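Local structure of cyclic nucleotide-binding domain (Methylobacillus flagellatus KT, 3GYD) at residues K95-P98 and T104-K107; V55-S60 and L149-K154. The protein binds 3',5'-cyclic AMP through a cyclic nucleotide-binding domain and may be related to voltage-gated potassium channels. One frame throughout, in Å; residues are numbered along the deposited sequence.

How the contacts relate
Contacts 1 and 2 lie on opposite sides of the chain's centre, their own centres 34 Å apart and their nearest atoms about 22 Å apart. Contact 1 joins two neighbouring strands of one hairpin and borders the cyclic AMP pocket, to which I105 and A106 belong. Contact 2, away from that pocket, brings together parts distant in sequence: helix 52-60 and the junction of helices 142-151 and 153-178, so the chain between its segments includes all of contact 1. The long helix 153-178 starts at contact 2 and carries S174, which binds cyclic AMP through its hydroxyl and whose side chain is about 7 Å from that of I105. Both contacts also touch the second subunit.

Contact 1: K95-P98 and T104-K107. With CMP (adenosine-3',5'-cyclic-monophosphate), chain D.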
loop_
_atom_site.group_PDB
_atom_site.type_symbol
_atom_site.label_atom_id
_atom_site.label_comp_id
_atom_site.label_asym_id
_atom_site.label_seq_id
_atom_site.Cartn_x
_atom_site.Cartn_y
_atom_site.Cartn_z
ATOM N N LYS B 95 -12.309 -11.903 9.393
ATOM C CA LYS B 95 -11.381 -12.865 8.871
ATOM C C LYS B 95 -11.504 -14.135 9.671
ATOM O O LYS B 95 -11.716 -14.090 10.873
ATOM C CB LYS B 95 -9.953 -12.309 8.968
ATOM C CG LYS B 95 -8.931 -13.073 8.124
ATOM C CD LYS B 95 -7.674 -12.284 7.862
ATOM C CE LYS B 95 -6.632 -13.157 7.208
ATOM N NZ LYS B 95 -7.058 -13.694 5.879
ATOM N N ASP B 96 -11.379 -15.267 8.994
ATOM C CA ASP B 96 -11.321 -16.566 9.672
ATOM C C ASP B 96 -9.893 -16.832 10.084
ATOM O O ASP B 96 -9.088 -17.274 9.279
ATOM C CB ASP B 96 -11.827 -17.675 8.750
ATOM C CG ASP B 96 -12.125 -18.967 9.499
ATOM O OD1 ASP B 96 -11.621 -19.155 10.624
ATOM O OD2 ASP B 96 -12.885 -19.785 8.956
ATOM N N ILE B 97 -9.583 -16.523 11.338
ATOM C CA ILE B 97 -8.205 -16.513 11.824
ATOM C C ILE B 97 -7.922 -17.894 12.405
ATOM O O ILE B 97 -8.636 -18.329 13.301
ATOM C CB ILE B 97 -8.006 -15.432 12.914
ATOM C CG1 ILE B 97 -8.203 -14.024 12.318
ATOM C CG2 ILE B 97 -6.619 -15.536 13.541
ATOM C CD1 ILE B 97 -8.437 -12.941 13.362
ATOM N N PRO B 98 -6.904 -18.597 11.880
ATOM C CA PRO B 98 -6.453 -19.857 12.494
ATOM C C PRO B 98 -6.265 -19.770 14.029
ATOM O O PRO B 98 -5.723 -18.778 14.540
ATOM C CB PRO B 98 -5.135 -20.133 11.774
ATOM C CG PRO B 98 -5.325 -19.497 10.417
ATOM C CD PRO B 98 -6.142 -18.272 10.659
ATOM N N THR B 104 -13.667 -10.011 13.894
ATOM C CA THR B 104 -13.683 -8.702 13.273
ATOM C C THR B 104 -12.328 -8.025 13.471
ATOM O O THR B 104 -11.880 -7.801 14.596
ATOM C CB THR B 104 -14.839 -7.835 13.820
ATOM O OG1 THR B 104 -16.071 -8.552 13.681
ATOM C CG2 THR B 104 -14.958 -6.536 13.046
ATOM N N ILE B 105 -11.653 -7.735 12.370
ATOM C CA ILE B 105 -10.367 -7.081 12.446
ATOM C C ILE B 105 -10.498 -5.562 12.291
ATOM O O ILE B 105 -9.618 -4.816 12.706
ATOM C CB ILE B 105 -9.334 -7.701 11.451
ATOM C CG1 ILE B 105 -9.831 -7.689 10.022
ATOM C CG2 ILE B 105 -9.029 -9.149 11.836
ATOM C CD1 ILE B 105 -8.734 -7.972 8.971
ATOM N N ALA B 106 -11.584 -5.094 11.694
ATOM C CA ALA B 106 -11.772 -3.672 11.486
ATOM C C ALA B 106 -13.247 -3.329 11.257
ATOM O O ALA B 106 -14.047 -4.159 10.793
ATOM C CB ALA B 106 -10.894 -3.171 10.313
ATOM N N LYS B 107 -13.597 -2.099 11.616
ATOM C CA LYS B 107 -14.909 -1.556 11.355
ATOM C C LYS B 107 -14.679 -0.244 10.629
ATOM O O LYS B 107 -13.940 0.615 11.131
ATOM C CB LYS B 107 -15.664 -1.306 12.657
ATOM C CG LYS B 107 -16.043 -2.569 13.467
ATOM C CD LYS B 107 -16.853 -2.239 14.771
HETATM P P CMP D . -9.140 -7.121 -0.227
HETATM O O1P CMP D . -9.212 -7.024 -1.713
HETATM O O2P CMP D . -8.164 -8.138 0.366
HETATM O "O5'" CMP D . -10.621 -7.632 0.299
HETATM C "C5'" CMP D . -10.940 -7.581 1.690
HETATM C "C4'" CMP D . -10.644 -6.168 2.170
HETATM O "O4'" CMP D . -10.682 -5.981 3.560
HETATM C "C3'" CMP D . -9.215 -5.695 1.887
HETATM O "O3'" CMP D . -9.051 -5.683 0.479
HETATM C "C2'" CMP D . -9.211 -4.363 2.613
HETATM O "O2'" CMP D . -9.829 -3.339 1.811
HETATM C "C1'" CMP D . -10.123 -4.686 3.814
HETATM N N9 CMP D . -9.286 -4.768 5.007
HETATM C C8 CMP D . -8.443 -5.770 5.276
HETATM N N7 CMP D . -7.785 -5.529 6.423
HETATM C C5 CMP D . -8.227 -4.363 6.909
HETATM C C6 CMP D . -7.968 -3.509 8.064
HETATM N N6 CMP D . -7.077 -3.885 9.015
HETATM N N1 CMP D . -8.645 -2.363 8.157
HETATM C C2 CMP D . -9.558 -1.940 7.237
HETATM N N3 CMP D . -9.833 -2.672 6.149
HETATM C C4 CMP D . -9.232 -3.855 5.956
#
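I97 and I105 meet through methyl groups: CD1 of I97 comes to 4.1 Å from CG2 of I105, and the two side chains cross obliquely. The extended chain of I97 (chi2 163°) carries CD1 out to this meeting. K95 adds a looser touch, its CB 4.4 Å from the same CG2 of I105. Packing is closer where I105 and A106 face the ligand. With CG1 of I105 set between the backbone N and the carbonyl carbon (chi1 56°), the two branches of this side chain divide their work, CG2 serving the neighbouring strand and CD1 lying 3.7 Å from N7 of the nucleotide. The CB of A106 sits 3.2 Å from adenine N1, on the same face of the adenine as CD1 of I105.

The two segments belong to a beta hairpin of strands 90-97 and 103-109, at the edge of a four-stranded antiparallel sheet of the cyclic nucleotide-binding domain. I105 and A106 both face V93 in a classic beta bulge, which brings two consecutive residues to the base. The carbonyl of I105 is bonded to R177, from the long C-terminal helix.

K95 and I97 share the packed face of the hairpin with I105, and L179 of the second subunit packs on both. From there K95 leads its amine away from the opposite strand, into a salt bridge with E76 and a hydrogen bond to the carbonyl O of S126, whose OG binds cyclic AMP. The other side is looser: CB of T104 points away from strand 90-97, and K107 farther along is exposed. I187 of the second subunit packs on these two residues.

Contact 2: V55-S60 and L149-K154; sequences VRYLCS and LANMPK
Y57 and M152, a selenomethionine, form a Met-aromatic contact that ties helix 52-60 to the break between helices 142-151 and 153-178. The ring of Y57 reaches across with CG anti to the backbone N (chi1 179°). M152 lies along one side of it, its chain bent at chi2 (-59°) and chi3 so that both CG and CE come to the same face. CG sits near the rim, 3.5 Å from Y57 CE2. The terminal CE stands over the face, 4.3 Å from the centroid of the Y57 ring in a CH-pi contact, whereas SE of M152 approaches obliquely, 5.1 Å from that centroid. M152 is the first residue to leave helix 142-151 and also the N-cap position of the next helix, so the tyrosine packs directly on the turn in the chain.

N151 contributes less, through its CB, which is 4.0 Å from Y57 OH; its amide plane is nearly perpendicular to the ring. The polar ends of both residues turn to Y61, whose OH is hydrogen-bonded to Y57 OH and receives a weak bond from N151 ND2. Replacing Y57 by alanine would remove the ring, and is likely to leave CG and CE of M152 without the face they rest on and to cost Y61 OH its bond to the Y57 hydroxyl.

The backbone of Y57 is gripped as well: its carbonyl O accepts from S60 N and from S60 OG, the hydroxyl arriving in the carbonyl plane, on a lone pair, with S60 OG 2.7 Å from Y57 O.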
loop_
_atom_site.group_PDB
_atom_site.type_symbol
_atom_site.label_atom_id
_atom_site.label_comp_id
_atom_site.label_asym_id
_atom_site.label_seq_id
_atom_site.Cartn_x
_atom_site.Cartn_y
_atom_site.Cartn_z
ATOM N N VAL B 55 -11.678 15.118 -10.444
ATOM C CA VAL B 55 -12.693 14.274 -9.801
ATOM C C VAL B 55 -13.891 13.946 -10.689
ATOM O O VAL B 55 -14.316 12.788 -10.737
ATOM C CB VAL B 55 -13.048 14.810 -8.405
ATOM C CG1 VAL B 55 -14.117 13.942 -7.712
ATOM C CG2 VAL B 55 -11.773 14.849 -7.597
ATOM N N ARG B 56 -14.364 14.904 -11.479
ATOM C CA ARG B 56 -15.443 14.602 -12.421
ATOM C C ARG B 56 -15.014 13.566 -13.433
ATOM O O ARG B 56 -15.786 12.688 -13.792
ATOM C CB ARG B 56 -15.918 15.860 -13.138
ATOM C CG ARG B 56 -16.604 16.765 -12.210
ATOM C CD ARG B 56 -17.885 17.299 -12.769
ATOM N NE ARG B 56 -18.505 18.151 -11.755
ATOM C CZ ARG B 56 -19.553 17.809 -11.008
ATOM N NH1 ARG B 56 -20.187 16.643 -11.201
ATOM N NH2 ARG B 56 -20.015 18.693 -10.120
ATOM N N TYR B 57 -13.753 13.646 -13.856
ATOM C CA TYR B 57 -13.241 12.702 -14.840
ATOM C C TYR B 57 -13.164 11.303 -14.167
ATOM O O TYR B 57 -13.598 10.273 -14.717
ATOM C CB TYR B 57 -11.879 13.188 -15.364
ATOM C CG TYR B 57 -11.302 12.251 -16.351
ATOM C CD1 TYR B 57 -11.688 12.313 -17.686
ATOM C CD2 TYR B 57 -10.382 11.287 -15.973
ATOM C CE1 TYR B 57 -11.213 11.428 -18.595
ATOM C CE2 TYR B 57 -9.892 10.393 -16.892
ATOM C CZ TYR B 57 -10.304 10.491 -18.210
ATOM O OH TYR B 57 -9.827 9.589 -19.128
ATOM N N LEU B 58 -12.628 11.270 -12.956
ATOM C CA LEU B 58 -12.497 10.002 -12.223
ATOM C C LEU B 58 -13.884 9.351 -12.029
ATOM O O LEU B 58 -14.090 8.145 -12.261
ATOM C CB LEU B 58 -11.822 10.256 -10.887
ATOM C CG LEU B 58 -11.618 9.043 -10.028
ATOM C CD1 LEU B 58 -10.832 7.972 -10.788
ATOM C CD2 LEU B 58 -10.897 9.484 -8.735
ATOM N N CYS B 59 -14.854 10.187 -11.664
ATOM C CA CYS B 59 -16.254 9.709 -11.512
ATOM C C CYS B 59 -16.800 9.001 -12.736
ATOM O O CYS B 59 -17.624 8.071 -12.619
ATOM C CB CYS B 59 -17.170 10.846 -11.079
ATOM S SG CYS B 59 -16.939 11.331 -9.334
ATOM N N SER B 60 -16.353 9.420 -13.921
ATOM C CA SER B 60 -16.818 8.801 -15.155
ATOM C C SER B 60 -16.363 7.367 -15.278
ATOM O O SER B 60 -16.983 6.603 -16.020
ATOM C CB SER B 60 -16.420 9.605 -16.388
ATOM O OG SER B 60 -15.069 9.377 -16.758
ATOM N N LEU B 149 -4.739 5.056 -15.973
ATOM C CA LEU B 149 -3.287 5.213 -16.036
ATOM C C LEU B 149 -2.768 5.378 -17.464
ATOM O O LEU B 149 -1.889 6.174 -17.676
ATOM C CB LEU B 149 -2.547 4.042 -15.362
ATOM C CG LEU B 149 -2.855 3.752 -13.893
ATOM C CD1 LEU B 149 -2.138 2.473 -13.482
ATOM C CD2 LEU B 149 -2.482 4.896 -13.050
ATOM N N ALA B 150 -3.298 4.617 -18.426
ATOM C CA ALA B 150 -2.917 4.761 -19.812
ATOM C C ALA B 150 -3.260 6.146 -20.370
ATOM O O ALA B 150 -2.445 6.749 -21.058
ATOM C CB ALA B 150 -3.563 3.664 -20.681
ATOM N N ASN B 151 -4.435 6.646 -20.033
ATOM C CA ASN B 151 -4.953 7.881 -20.617
ATOM C C ASN B 151 -4.504 9.146 -19.884
ATOM O O ASN B 151 -4.176 10.134 -20.522
ATOM C CB ASN B 151 -6.487 7.876 -20.629
ATOM C CG ASN B 151 -7.074 6.809 -21.545
ATOM O OD1 ASN B 151 -6.575 6.572 -22.641
ATOM N ND2 ASN B 151 -8.178 6.211 -21.115
HETATM N N MSE B 152 -4.570 9.125 -18.560
HETATM C CA MSE B 152 -4.296 10.301 -17.754
HETATM C C MSE B 152 -3.314 9.900 -16.646
HETATM O O MSE B 152 -3.693 9.788 -15.491
HETATM C CB MSE B 152 -5.569 10.890 -17.148
HETATM C CG MSE B 152 -6.731 11.163 -18.129
HETATM SE SE MSE B 152 -6.285 12.386 -19.533
HETATM C CE MSE B 152 -7.760 13.666 -19.216
ATOM N N PRO B 153 -2.044 9.681 -17.004
ATOM C CA PRO B 153 -1.121 9.131 -15.994
ATOM C C PRO B 153 -0.861 9.985 -14.770
ATOM O O PRO B 153 -0.568 9.421 -13.747
ATOM C CB PRO B 153 0.179 8.932 -16.748
ATOM C CG PRO B 153 0.060 9.795 -17.953
ATOM C CD PRO B 153 -1.387 9.858 -18.312
ATOM N N LYS B 154 -0.946 11.301 -14.877
ATOM C CA LYS B 154 -0.675 12.151 -13.708
ATOM C C LYS B 154 -1.819 12.069 -12.697
ATOM O O LYS B 154 -1.594 11.898 -11.477
ATOM C CB LYS B 154 -0.415 13.581 -14.145
ATOM C CG LYS B 154 0.812 13.709 -14.989
ATOM C CD LYS B 154 1.061 15.125 -15.423
ATOM C CE LYS B 154 2.415 15.234 -16.133
#